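Local coordinates for N-acetylneuraminic acid outer membrane channel protein NanC (Escherichia coli, PDB 2WJR) that forms a monomeric, weakly anion-selective channel in the outer membrane that lets the sialic acid N-acetylneuraminic acid enter the bacterium, at residues Thr76-Ser80 and Asn81-Tyr85. The protein carries 1 engineered substitution. Numbering follows the deposited sequence.
Sequences THFSS and NGTRY
The extracellular end of a transmembrane β-hairpin brings H77 and R84 together as a hydrogen-bonded antiparallel pair, with H77 N to R84 O and R84 N to H77 O both 2.8 Å long. On the sheet face that carries H77 and R84, the guanidinium of R84 lies flat on the H77 imidazole: the planes are 25° apart and the centres 4.1 Å. Both CG atoms stand anti to their backbone N, and a bend at chi3 of 84° folds the arginine back over the histidine, NH2 above the ring near its rim. Water 1 sits in the imidazole plane, 2.8 Å from H77 ND1; it also donates to H77 O and G82 O and bonds S79 OG, and the bond to ND1, with the water held at these three further points, is likely to hold the ring's rotation. The hairpin belongs to the β-barrel of this KdgM-family porin, strand 53-63 flanking H77 and strand 99-110 flanking R84. R84 NH2 forms a salt bridge to the sulfonate of a bound buffer molecule, probably from the crystallisation liquor, and D108 is a weak, long ion-pair partner of NE. Shortening R84 to an alanine would remove the stacked guanidinium and probably leave the H77 ring without that partner, and the sulfonate without this charge. T76, F78, T83 and Y85 occupy the other face, where T83 CG2 meets T76 CG2 at 3.6 Å and lies over one face of the Y85 ring, toward its rim, while T83 OG1 approaches the F78 edge, 3.4 Å from CD1. Next to the turn at S80-N81 the S79-G82 pair is loose: S79 N reaches G82 O at 2.9 Å, but the return bond from G82 N to S79 O is bent.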
loop_
_atom_site.group_PDB
_atom_site.type_symbol
_atom_site.label_atom_id
_atom_site.label_comp_id
_atom_site.label_asym_id
_atom_site.label_seq_id
_atom_site.Cartn_x
_atom_site.Cartn_y
_atom_site.Cartn_z
ATOM N N THR A 76 6.055 4.723 8.331
ATOM C CA THR A 76 5.597 4.880 9.706
ATOM C C THR A 76 4.102 5.095 9.662
ATOM O O THR A 76 3.609 5.955 8.943
ATOM C CB THR A 76 6.272 6.050 10.400
ATOM O OG1 THR A 76 7.697 5.897 10.346
ATOM C CG2 THR A 76 5.804 6.138 11.850
ATOM N N HIS A 77 3.376 4.315 10.456
ATOM C CA HIS A 77 1.930 4.271 10.398
ATOM C C HIS A 77 1.383 4.695 11.785
ATOM O O HIS A 77 1.760 4.117 12.797
ATOM C CB HIS A 77 1.508 2.847 10.004
ATOM C CG HIS A 77 0.036 2.590 10.020
ATOM N ND1 HIS A 77 -0.685 2.454 11.185
ATOM C CD2 HIS A 77 -0.840 2.356 9.010
ATOM C CE1 HIS A 77 -1.954 2.218 10.890
ATOM N NE2 HIS A 77 -2.074 2.146 9.579
ATOM N N PHE A 78 0.543 5.728 11.804
ATOM C CA PHE A 78 -0.039 6.272 13.043
ATOM C C PHE A 78 -1.508 5.953 13.048
ATOM O O PHE A 78 -2.191 6.236 12.078
ATOM C CB PHE A 78 0.140 7.811 13.142
ATOM C CG PHE A 78 1.570 8.256 13.067
ATOM C CD1 PHE A 78 2.414 8.119 14.158
ATOM C CD2 PHE A 78 2.087 8.780 11.884
ATOM C CE1 PHE A 78 3.755 8.510 14.078
ATOM C CE2 PHE A 78 3.411 9.170 11.799
ATOM C CZ PHE A 78 4.246 9.033 12.901
ATOM N N SER A 79 -1.985 5.349 14.138
ATOM C CA SER A 79 -3.414 5.094 14.332
ATOM C C SER A 79 -3.775 5.353 15.801
ATOM O O SER A 79 -2.916 5.698 16.595
ATOM C CB SER A 79 -3.771 3.654 13.962
ATOM O OG SER A 79 -3.163 2.723 14.857
ATOM N N SER A 80 -5.043 5.166 16.149
ATOM C CA SER A 80 -5.501 5.323 17.546
ATOM C C SER A 80 -4.879 4.272 18.480
ATOM O O SER A 80 -4.722 4.525 19.670
ATOM C CB SER A 80 -7.019 5.256 17.614
ATOM O OG SER A 80 -7.463 3.949 17.296
ATOM N N ASN A 81 -4.496 3.109 17.941
ATOM C CA ASN A 81 -3.750 2.120 18.727
ATOM C C ASN A 81 -2.325 2.558 19.011
ATOM O O ASN A 81 -1.734 2.121 19.983
ATOM C CB ASN A 81 -3.729 0.748 18.038
ATOM C CG ASN A 81 -5.088 0.086 18.000
ATOM O OD1 ASN A 81 -5.859 0.193 18.935
ATOM N ND2 ASN A 81 -5.382 -0.606 16.917
ATOM N N GLY A 82 -1.758 3.408 18.151
ATOM C CA GLY A 82 -0.369 3.868 18.315
ATOM C C GLY A 82 0.456 3.876 17.020
ATOM O O GLY A 82 -0.086 4.038 15.922
ATOM N N THR A 83 1.765 3.687 17.157
ATOM C CA THR A 83 2.688 3.848 16.026
ATOM C C THR A 83 3.261 2.503 15.599
ATOM O O THR A 83 3.594 1.656 16.424
ATOM C CB THR A 83 3.836 4.822 16.364
ATOM O OG1 THR A 83 3.292 6.090 16.762
ATOM C CG2 THR A 83 4.770 5.009 15.152
ATOM N N ARG A 84 3.347 2.312 14.289
ATOM C CA ARG A 84 3.894 1.098 13.709
ATOM C C ARG A 84 5.011 1.503 12.747
ATOM O O ARG A 84 4.791 2.333 11.887
ATOM C CB ARG A 84 2.804 0.361 12.958
ATOM C CG ARG A 84 3.224 -0.943 12.325
ATOM C CD ARG A 84 2.149 -1.366 11.337
ATOM N NE ARG A 84 2.342 -0.697 10.041
ATOM C CZ ARG A 84 1.438 -0.627 9.063
ATOM N NH1 ARG A 84 1.753 -0.024 7.918
ATOM N NH2 ARG A 84 0.223 -1.140 9.203
ATOM N N TYR A 85 6.178 0.894 12.906
ATOM C CA TYR A 85 7.369 1.264 12.129
ATOM C C TYR A 85 7.676 0.165 11.120
ATOM O O TYR A 85 7.770 -1.015 11.504
ATOM C CB TYR A 85 8.549 1.437 13.063
ATOM C CG TYR A 85 8.407 2.576 14.045
ATOM C CD1 TYR A 85 8.525 3.912 13.620
ATOM C CD2 TYR A 85 8.147 2.335 15.392
ATOM C CE1 TYR A 85 8.411 4.954 14.504
ATOM C CE2 TYR A 85 8.019 3.394 16.298
ATOM C CZ TYR A 85 8.161 4.696 15.841
ATOM O OH TYR A 85 8.033 5.747 16.721
HETATM O O HOH W 1 -0.426 2.258 13.954
#